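Local coordinates for protein oxidoreductase (Bordetella pertussis, PDB 3Q2K) that probably oxidises UDP-N-acetylglucosaminuronic acid with NAD as cofactor, a step toward 2,3-diacetamido-2,3-dideoxy-D-mannuronic acid, at residues G39-N44 against F319-Y324. Residues are numbered along the deposited sequence; the frame is centred on the assembly and turned at random.
Sequences GRISKN and FGHPLY. With NAI (1,4-dihydronicotinamide adenine dinucleotide), chain U.
Two aliphatic groups carry the contact onto the imidazole of His-321: Ile-41 CD1 lies 3.5 Å from His-321 CE1, and Asn-44 CB lies 3.5 Å from His-321 ND1. Both meet the ring obliquely, and the amide of Asn-44 is turned 56° from the imidazole plane. With CG anti to its carbonyl carbon (chi1 -61°), His-321 directs its imidazole toward Ile-41 and Asn-44. Its ND1 is buried without a polar partner, whereas NE2 is hydrogen-bonded to OE1 of Glu-122, which probably helps fix the turn of the ring.

Van der Waals packing continues on the dihydronicotinamide. Having CG1 anti to the backbone N (chi1 -167°), Ile-41 lies over one face of the dihydropyridine ring, its CD1 3.3 Å from NAI C4N, the carbon that carries the hydride; its CB and CG1 also touch the ring. His-321 NE2 sits 3.6 Å from the carboxamide nitrogen N7N of NAI.

Polar bonds secure the segment 39-44. Arg-40 N donates to NAI O2A at 2.8 Å, nearly straight, and Ile-41 N to NAI O2N, one bond to each phosphate, as expected of the turn after the first strand of a Rossmann fold. Asn-44 ND2 bonds back to Ile-41 O at 3.1 Å, from above the carbonyl plane, while Arg-40 NH2 forms a salt bridge to the bound UDP-sugar.

Segment 319-324, from late in the chain, thus packs at the nicotinamide end of the cofactor site. There the beginning of helix 42-50 and the turn before it, following strand 31-36 of the parallel sheet, meet the beginning of helix 321-333, with His-45 and Gln-151 also beside the imidazole, Pro-322 on Gln-51 and Tyr-324 on Val-149.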
loop_
_atom_site.group_PDB
_atom_site.type_symbol
_atom_site.label_atom_id
_atom_site.label_comp_id
_atom_site.label_asym_id
_atom_site.label_seq_id
_atom_site.Cartn_x
_atom_site.Cartn_y
_atom_site.Cartn_z
ATOM N N GLY C 39 -10.543 -42.044 15.763
ATOM C CA GLY C 39 -11.528 -41.734 14.740
ATOM C C GLY C 39 -11.038 -42.439 13.495
ATOM O O GLY C 39 -10.334 -43.441 13.584
ATOM N N ARG C 40 -11.344 -41.827 12.356
ATOM C CA ARG C 40 -11.089 -42.358 11.027
ATOM C C ARG C 40 -9.672 -42.764 10.637
ATOM O O ARG C 40 -9.547 -43.806 10.003
ATOM C CB ARG C 40 -11.697 -41.402 10.001
ATOM C CG ARG C 40 -11.632 -41.964 8.598
ATOM C CD ARG C 40 -12.715 -41.349 7.727
ATOM N NE ARG C 40 -12.725 -42.091 6.469
ATOM C CZ ARG C 40 -11.779 -41.985 5.541
ATOM N NH1 ARG C 40 -10.783 -41.121 5.704
ATOM N NH2 ARG C 40 -11.839 -42.708 4.432
ATOM N N ILE C 41 -8.615 -42.018 10.964
ATOM C CA ILE C 41 -7.269 -42.438 10.523
ATOM C C ILE C 41 -6.604 -43.348 11.556
ATOM O O ILE C 41 -5.506 -43.856 11.328
ATOM C CB ILE C 41 -6.309 -41.248 10.232
ATOM C CG1 ILE C 41 -5.032 -41.648 9.484
ATOM C CG2 ILE C 41 -5.893 -40.521 11.500
ATOM C CD1 ILE C 41 -5.319 -42.197 8.092
ATOM N N SER C 42 -7.228 -43.504 12.722
ATOM C CA SER C 42 -6.557 -44.223 13.800
ATOM C C SER C 42 -6.216 -45.643 13.363
ATOM O O SER C 42 -5.177 -46.201 13.720
ATOM C CB SER C 42 -7.389 -44.214 15.084
ATOM O OG SER C 42 -8.701 -44.719 14.897
ATOM N N LYS C 43 -7.103 -46.200 12.547
ATOM C CA LYS C 43 -6.928 -47.531 11.983
ATOM C C LYS C 43 -5.660 -47.760 11.169
ATOM O O LYS C 43 -5.155 -48.884 11.110
ATOM C CB LYS C 43 -8.174 -47.914 11.187
ATOM C CG LYS C 43 -9.150 -48.623 12.108
ATOM C CD LYS C 43 -10.599 -48.328 11.759
ATOM C CE LYS C 43 -11.495 -48.730 12.920
ATOM N NZ LYS C 43 -12.943 -48.609 12.593
ATOM N N ASN C 44 -5.115 -46.713 10.556
ATOM C CA ASN C 44 -3.845 -46.903 9.858
ATOM C C ASN C 44 -2.696 -46.857 10.849
ATOM O O ASN C 44 -1.629 -47.415 10.601
ATOM C CB ASN C 44 -3.598 -45.833 8.795
ATOM C CG ASN C 44 -4.827 -45.579 7.955
ATOM O OD1 ASN C 44 -4.771 -45.645 6.731
ATOM N ND2 ASN C 44 -5.948 -45.323 8.619
ATOM N N PHE C 319 -2.489 -46.610 2.404
ATOM C CA PHE C 319 -1.850 -47.283 3.527
ATOM C C PHE C 319 -0.394 -46.838 3.615
ATOM O O PHE C 319 0.517 -47.670 3.547
ATOM C CB PHE C 319 -1.850 -48.810 3.364
ATOM C CG PHE C 319 -3.189 -49.439 3.074
ATOM C CD1 PHE C 319 -4.085 -49.729 4.094
ATOM C CD2 PHE C 319 -3.521 -49.831 1.782
ATOM C CE1 PHE C 319 -5.306 -50.339 3.821
ATOM C CE2 PHE C 319 -4.733 -50.449 1.496
ATOM C CZ PHE C 319 -5.633 -50.720 2.524
ATOM N N GLY C 320 -0.157 -45.535 3.738
ATOM C CA GLY C 320 1.219 -45.056 3.728
ATOM C C GLY C 320 1.920 -45.072 5.071
ATOM O O GLY C 320 3.150 -45.019 5.177
ATOM N N HIS C 321 1.122 -45.132 6.129
ATOM C CA HIS C 321 1.754 -45.008 7.436
ATOM C C HIS C 321 2.798 -46.077 7.766
ATOM O O HIS C 321 3.759 -45.765 8.468
ATOM C CB HIS C 321 0.713 -44.880 8.550
ATOM C CG HIS C 321 -0.173 -43.681 8.422
ATOM N ND1 HIS C 321 -1.208 -43.618 7.515
ATOM C CD2 HIS C 321 -0.222 -42.531 9.136
ATOM C CE1 HIS C 321 -1.854 -42.476 7.672
ATOM N NE2 HIS C 321 -1.249 -41.780 8.619
ATOM N N PRO C 322 2.632 -47.322 7.285
ATOM C CA PRO C 322 3.560 -48.373 7.701
ATOM C C PRO C 322 5.003 -47.951 7.439
ATOM O O PRO C 322 5.893 -48.143 8.272
ATOM C CB PRO C 322 3.167 -49.596 6.855
ATOM C CG PRO C 322 2.103 -49.109 5.908
ATOM C CD PRO C 322 1.491 -47.892 6.551
ATOM N N LEU C 323 5.222 -47.367 6.267
ATOM C CA LEU C 323 6.529 -46.833 5.896
ATOM C C LEU C 323 7.017 -45.668 6.750
ATOM O O LEU C 323 8.200 -45.584 7.080
ATOM C CB LEU C 323 6.446 -46.362 4.447
ATOM C CG LEU C 323 6.625 -47.564 3.524
ATOM C CD1 LEU C 323 6.027 -47.260 2.158
ATOM C CD2 LEU C 323 8.124 -47.843 3.515
ATOM N N TYR C 324 6.123 -44.740 7.080
ATOM C CA TYR C 324 6.540 -43.630 7.930
ATOM C C TYR C 324 7.035 -44.148 9.275
ATOM O O TYR C 324 7.942 -43.578 9.881
ATOM C CB TYR C 324 5.394 -42.640 8.155
ATOM C CG TYR C 324 5.751 -41.445 9.019
ATOM C CD1 TYR C 324 5.567 -41.481 10.393
ATOM C CD2 TYR C 324 6.288 -40.285 8.473
ATOM C CE1 TYR C 324 5.879 -40.396 11.196
ATOM C CE2 TYR C 324 6.615 -39.197 9.269
ATOM C CZ TYR C 324 6.430 -39.269 10.633
ATOM O OH TYR C 324 6.720 -38.199 11.448
HETATM P PA NAI U . -11.809 -37.884 13.153
HETATM O O1A NAI U . -13.034 -37.129 13.492
HETATM O O2A NAI U . -12.273 -39.235 12.405
HETATM O O5B NAI U . -11.081 -38.626 14.386
HETATM C C5B NAI U . -11.310 -37.834 15.545
HETATM C C4B NAI U . -11.100 -38.548 16.874
HETATM O O4B NAI U . -10.477 -37.660 17.811
HETATM C C3B NAI U . -12.576 -38.778 17.257
HETATM O O3B NAI U . -12.708 -40.146 17.652
HETATM C C2B NAI U . -12.747 -37.687 18.351
HETATM O O2B NAI U . -13.664 -38.068 19.380
HETATM C C1B NAI U . -11.330 -37.760 18.961
HETATM N N9A NAI U . -11.157 -36.603 19.824
HETATM C C8A NAI U . -11.733 -35.376 19.715
HETATM N N7A NAI U . -11.280 -34.639 20.691
HETATM C C5A NAI U . -10.418 -35.315 21.483
HETATM C C6A NAI U . -9.645 -35.039 22.628
HETATM N N6A NAI U . -9.642 -33.793 23.227
HETATM N N1A NAI U . -8.877 -36.018 23.096
HETATM C C2A NAI U . -8.815 -37.206 22.518
HETATM N N3A NAI U . -9.523 -37.504 21.450
HETATM C C4A NAI U . -10.311 -36.590 20.900
HETATM O O3 NAI U . -11.000 -37.188 11.956
HETATM P PN NAI U . -9.629 -37.892 11.507
HETATM O O1N NAI U . -9.855 -38.024 9.990
HETATM O O2N NAI U . -9.238 -39.310 11.973
HETATM O O5D NAI U . -8.495 -36.754 11.690
HETATM C C5D NAI U . -7.249 -37.418 11.850
HETATM C C4D NAI U . -6.143 -36.407 12.176
HETATM O O4D NAI U . -5.118 -36.982 11.338
HETATM C C3D NAI U . -6.413 -34.997 11.613
HETATM O O3D NAI U . -5.341 -34.086 11.829
HETATM C C2D NAI U . -6.366 -35.314 10.105
HETATM O O2D NAI U . -5.898 -34.141 9.448
HETATM C C1D NAI U . -5.150 -36.270 10.088
HETATM N N1N NAI U . -5.213 -37.270 9.025
HETATM C C2N NAI U . -4.092 -37.539 8.390
HETATM C C3N NAI U . -4.122 -38.490 7.378
HETATM C C7N NAI U . -2.883 -38.796 6.642
HETATM O O7N NAI U . -2.955 -39.283 5.533
HETATM N N7N NAI U . -1.705 -38.487 7.222
HETATM C C4N NAI U . -5.326 -39.110 7.047
HETATM C C5N NAI U . -6.462 -38.755 7.750
HETATM C C6N NAI U . -6.379 -37.822 8.765
#